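Local coordinates for protein PEPTIDE N-myristoyltransferase (Saccharomyces cerevisiae, PDB 1IIC) that transfers myristate from myristoyl-CoA to the N-terminal glycine of protein substrates, as a peptide N-myristoyltransferase of yeast, at residues L191-L196 / D200-P205; T322-Q327 / K341-E346. One frame throughout, in Å; residues are numbered along the deposited sequence.

Contact 1 (L191-L196 / D200-P205); sequences LNWKKL and DFTGLP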
# COMPACT_ATOMS: atom_id res chain seq x y z
N LEU A 191 -1.58 3.36 19.23
CA LEU A 191 -2.68 2.60 19.81
C LEU A 191 -2.20 2.07 21.16
O LEU A 191 -2.95 2.03 22.14
CB LEU A 191 -3.06 1.44 18.88
CG LEU A 191 -3.52 1.84 17.48
CD1 LEU A 191 -3.79 0.62 16.62
CD2 LEU A 191 -4.79 2.71 17.60
N ASN A 192 -0.93 1.68 21.20
CA ASN A 192 -0.32 1.18 22.42
C ASN A 192 0.89 2.08 22.69
O ASN A 192 2.03 1.68 22.46
CB ASN A 192 0.14 -0.26 22.20
CG ASN A 192 0.43 -0.97 23.49
OD1 ASN A 192 1.02 -0.40 24.41
ND2 ASN A 192 0.01 -2.23 23.58
N TRP A 193 0.64 3.29 23.18
CA TRP A 193 1.74 4.22 23.42
C TRP A 193 2.88 3.68 24.26
O TRP A 193 4.03 3.68 23.81
CB TRP A 193 1.26 5.52 24.08
CG TRP A 193 2.34 6.57 24.06
CD1 TRP A 193 2.61 7.45 23.04
CD2 TRP A 193 3.37 6.79 25.04
NE1 TRP A 193 3.73 8.19 23.33
CE2 TRP A 193 4.21 7.80 24.55
CE3 TRP A 193 3.65 6.21 26.29
CZ2 TRP A 193 5.33 8.27 25.26
CZ3 TRP A 193 4.77 6.68 27.00
CH2 TRP A 193 5.59 7.69 26.48
N LYS A 194 2.58 3.24 25.47
CA LYS A 194 3.61 2.73 26.36
C LYS A 194 4.58 1.77 25.68
O LYS A 194 5.79 1.91 25.84
CB LYS A 194 2.97 2.06 27.58
CG LYS A 194 3.97 1.80 28.71
CD LYS A 194 3.28 1.26 29.96
CE LYS A 194 4.29 1.04 31.08
NZ LYS A 194 5.01 2.30 31.43
N LYS A 195 4.07 0.82 24.91
CA LYS A 195 4.93 -0.13 24.21
C LYS A 195 5.71 0.51 23.07
O LYS A 195 6.87 0.18 22.85
CB LYS A 195 4.11 -1.30 23.66
CG LYS A 195 4.90 -2.29 22.81
CD LYS A 195 4.01 -3.41 22.29
CE LYS A 195 4.78 -4.41 21.44
NZ LYS A 195 3.92 -5.52 20.90
N LEU A 196 5.08 1.41 22.32
CA LEU A 196 5.77 2.08 21.22
C LEU A 196 6.98 2.84 21.77
O LEU A 196 8.06 2.84 21.18
CB LEU A 196 4.84 3.08 20.52
CG LEU A 196 3.74 2.50 19.63
CD1 LEU A 196 2.84 3.62 19.12
CD2 LEU A 196 4.38 1.75 18.46
N ASP A 200 11.14 2.15 21.43
CA ASP A 200 11.65 3.33 20.76
C ASP A 200 11.03 3.71 19.41
O ASP A 200 11.73 4.12 18.49
CB ASP A 200 13.17 3.22 20.62
CG ASP A 200 13.83 4.56 20.43
OD1 ASP A 200 13.44 5.51 21.14
OD2 ASP A 200 14.76 4.67 19.58
N PHE A 201 9.71 3.57 19.29
CA PHE A 201 9.05 3.94 18.04
C PHE A 201 8.39 5.32 18.11
O PHE A 201 7.99 5.87 17.09
CB PHE A 201 8.04 2.87 17.61
CG PHE A 201 8.60 1.92 16.58
CD1 PHE A 201 9.75 1.19 16.85
CD2 PHE A 201 8.01 1.79 15.33
CE1 PHE A 201 10.32 0.36 15.88
CE2 PHE A 201 8.57 0.96 14.36
CZ PHE A 201 9.74 0.24 14.64
N THR A 202 8.27 5.86 19.32
CA THR A 202 7.71 7.20 19.53
C THR A 202 8.51 7.85 20.65
O THR A 202 9.13 7.16 21.46
CB THR A 202 6.21 7.18 19.96
OG1 THR A 202 5.43 6.50 18.97
CG2 THR A 202 5.67 8.60 20.10
N GLY A 203 8.48 9.18 20.71
CA GLY A 203 9.21 9.87 21.75
C GLY A 203 8.34 10.36 22.90
O GLY A 203 7.15 10.08 22.96
N LEU A 204 8.97 11.09 23.81
CA LEU A 204 8.29 11.66 24.97
C LEU A 204 8.68 13.13 24.98
O LEU A 204 9.71 13.51 25.54
CB LEU A 204 8.77 10.97 26.25
CG LEU A 204 8.28 11.50 27.60
CD1 LEU A 204 6.76 11.52 27.66
CD2 LEU A 204 8.84 10.62 28.71
N PRO A 205 7.87 13.99 24.33
CA PRO A 205 8.13 15.43 24.26
C PRO A 205 8.47 16.06 25.61
O PRO A 205 7.90 15.69 26.64
CB PRO A 205 6.85 15.98 23.66
CG PRO A 205 6.38 14.87 22.78
CD PRO A 205 6.59 13.66 23.67
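Phe201 and Leu196 meet where a Schellman motif ends the short helix 193-198. Phe201 N donates to Leu196 O at 2.6 Å and nearly straight, with an N-H...O angle of 168°. The second bond of the motif runs from Asp200 N to Tyr197 O, and the positive phi of Asp200 reverses the chain at the helix end. Leu196 and Phe201 then cross at about a right angle, with Leu196 CD2 3.9 Å from Phe201 CB. The Phe201 ring leads away from the helix and meets Phe78 edge-to-face. Thr202 touches two helix side chains. Its OG1 lies 3.8 Å from Leu196 CB, and its methyl CG2 turns to the indole, reaching Trp193 NE1 at 3.8 Å. The branches split this way because CG2 is anti to the backbone N (OG1 chi1 -58°). The indole swings out toward the following chain, as Trp193 CG is anti to its own backbone N (chi1 -168°). Met213 of helix 210-217 also touches this ring, and Tyr197 stacks on it. At the start of the helix, Asn192 is the N-cap; its OD1 takes a weak bond from Lys195 N. Trp193 NE1 is buried without a polar partner. The side chains of Leu204 and Trp193 cross at about a right angle, with Leu204 CD1 4.2 Å from Trp193 CH2. Gly203 O sits at the indole edge, near the ring plane, 3.4 Å from Trp193 CZ2.

Contact 2 (T322-Q327 / K341-E346); sequences TDADFQ and KTRLCE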
# COMPACT_ATOMS: atom_id res chain seq x y z
N THR A 322 -18.09 5.42 1.90
CA THR A 322 -19.29 5.79 2.65
C THR A 322 -20.18 6.63 1.74
O THR A 322 -19.69 7.23 0.79
CB THR A 322 -18.90 6.60 3.92
OG1 THR A 322 -20.08 6.97 4.65
CG2 THR A 322 -18.12 7.85 3.55
N ASP A 323 -21.48 6.65 2.00
CA ASP A 323 -22.41 7.44 1.19
C ASP A 323 -22.73 8.78 1.86
O ASP A 323 -23.60 9.52 1.40
CB ASP A 323 -23.72 6.68 0.96
CG ASP A 323 -24.44 6.31 2.26
OD1 ASP A 323 -24.09 6.85 3.34
OD2 ASP A 323 -25.37 5.47 2.19
N ALA A 324 -22.00 9.09 2.93
CA ALA A 324 -22.22 10.33 3.68
C ALA A 324 -22.38 11.60 2.85
O ALA A 324 -23.08 12.52 3.28
CB ALA A 324 -21.10 10.52 4.71
N ASP A 325 -21.74 11.68 1.69
CA ASP A 325 -21.88 12.89 0.88
C ASP A 325 -22.50 12.67 -0.50
O ASP A 325 -22.46 13.56 -1.35
CB ASP A 325 -20.51 13.60 0.74
CG ASP A 325 -19.57 12.92 -0.26
OD1 ASP A 325 -19.97 11.95 -0.93
OD2 ASP A 325 -18.41 13.39 -0.36
N PHE A 326 -23.09 11.49 -0.70
CA PHE A 326 -23.72 11.16 -1.98
C PHE A 326 -24.93 12.04 -2.27
O PHE A 326 -25.53 11.97 -3.34
CB PHE A 326 -24.19 9.70 -1.99
CG PHE A 326 -23.09 8.70 -2.21
CD1 PHE A 326 -23.40 7.37 -2.52
CD2 PHE A 326 -21.75 9.07 -2.12
CE1 PHE A 326 -22.39 6.43 -2.73
CE2 PHE A 326 -20.73 8.13 -2.33
CZ PHE A 326 -21.06 6.81 -2.63
N GLN A 327 -25.29 12.86 -1.30
CA GLN A 327 -26.44 13.74 -1.42
C GLN A 327 -26.07 15.04 -2.13
O GLN A 327 -26.92 15.71 -2.72
CB GLN A 327 -26.97 14.03 -0.02
CG GLN A 327 -28.30 14.70 0.06
CD GLN A 327 -28.58 15.16 1.47
OE1 GLN A 327 -28.27 14.45 2.44
NE2 GLN A 327 -29.17 16.35 1.61
N LYS A 341 -16.67 14.50 6.62
CA LYS A 341 -15.71 14.55 7.71
C LYS A 341 -16.25 13.95 9.01
O LYS A 341 -15.55 13.23 9.71
CB LYS A 341 -15.26 15.99 7.97
CG LYS A 341 -14.30 16.04 9.13
CD LYS A 341 -13.90 17.42 9.54
CE LYS A 341 -12.83 17.31 10.62
NZ LYS A 341 -12.68 18.57 11.40
N THR A 342 -17.50 14.27 9.33
CA THR A 342 -18.12 13.75 10.54
C THR A 342 -18.25 12.23 10.48
O THR A 342 -18.05 11.55 11.48
CB THR A 342 -19.51 14.36 10.77
OG1 THR A 342 -19.38 15.77 10.96
CG2 THR A 342 -20.17 13.76 12.04
N ARG A 343 -18.58 11.69 9.31
CA ARG A 343 -18.73 10.24 9.18
C ARG A 343 -17.38 9.51 9.22
O ARG A 343 -17.23 8.50 9.90
CB ARG A 343 -19.48 9.91 7.89
CG ARG A 343 -19.95 8.48 7.80
CD ARG A 343 -20.75 8.10 9.05
NE ARG A 343 -21.44 6.83 8.90
CZ ARG A 343 -22.21 6.29 9.84
NH1 ARG A 343 -22.38 6.91 11.01
NH2 ARG A 343 -22.84 5.14 9.60
N LEU A 344 -16.40 10.04 8.50
CA LEU A 344 -15.08 9.43 8.46
C LEU A 344 -14.44 9.46 9.84
O LEU A 344 -13.82 8.48 10.26
CB LEU A 344 -14.18 10.14 7.44
CG LEU A 344 -14.60 10.02 5.97
CD1 LEU A 344 -13.52 10.62 5.08
CD2 LEU A 344 -14.83 8.54 5.60
N CYS A 345 -14.57 10.57 10.54
CA CYS A 345 -14.01 10.65 11.89
C CYS A 345 -14.65 9.57 12.76
O CYS A 345 -13.98 9.01 13.63
CB CYS A 345 -14.26 12.04 12.50
SG CYS A 345 -13.16 13.32 11.87
N GLU A 346 -15.92 9.28 12.52
CA GLU A 346 -16.63 8.24 13.29
C GLU A 346 -16.14 6.85 12.91
O GLU A 346 -15.73 6.07 13.77
CB GLU A 346 -18.15 8.31 13.03
CG GLU A 346 -18.85 9.55 13.55
CD GLU A 346 -20.32 9.64 13.12
OE1 GLU A 346 -21.02 10.56 13.60
OE2 GLU A 346 -20.77 8.80 12.30
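Thr322 OG1 is gripped by several groups, and it also touches Arg343. It is hydrogen-bonded to Asp292 OD2, its strongest polar partner, and more weakly to Thr291 O. Within its own segment it accepts a weak bond from Ala324 N at 3.3 Å. Arg343 CG packs against the same oxygen at 3.5 Å, and OG1 lies at the edge of the guanidinium, near its plane. Past CG the Arg343 chain bends at chi2 (52°), which turns the guanidinium off to its acidic partners. Ala324 CB rests on the base of this chain, 3.6 Å from Arg343 CB. Arg343 NH1 forms a salt bridge with Glu346 OE2 at 2.8 Å, and NH2 forms another with Asp292 OD1. Asp292 thus joins both sides of the contact. Thr322 CG2 turns to the helix and meets Leu344 CD2 at 3.9 Å. An alanine at Arg343 would keep CB against Ala324, but is likely to leave Glu346 and Asp292 without this charged mate and Thr322 OG1 without its aliphatic cover. Ala324 sits in a type I turn, Asp323 to Phe326, that follows strand 311-322. Helix 334-357 returns against Thr322 and Ala324 before parallel strand 362-366, a beta-alpha-beta crossover in the mixed sheet.

Contacts 1 and 2 lie far apart, with centres 31 Å and nearest atoms about 12 Å from each other. Both are partly buried and stand well away from the chain centre. Contact 1 has a buried side, Trp193 and Leu196, and an exposed one, Asp200 and Gly203; contact 2 has no fully exposed touching residue. They share the mixed sheet: around contact 1, Leu196 and Phe201 touch Leu312 of strand 311-322, and contact 2 lies where the chain leaves that strand. Contact 1 is local, a helix end closed by backbone bonds, with an indole packed on the chain that follows. Contact 2 buries less than half as much surface. Its direct touching is mainly aliphatic, and Asp292 of strand 290-303 links the two sides by polar bonds.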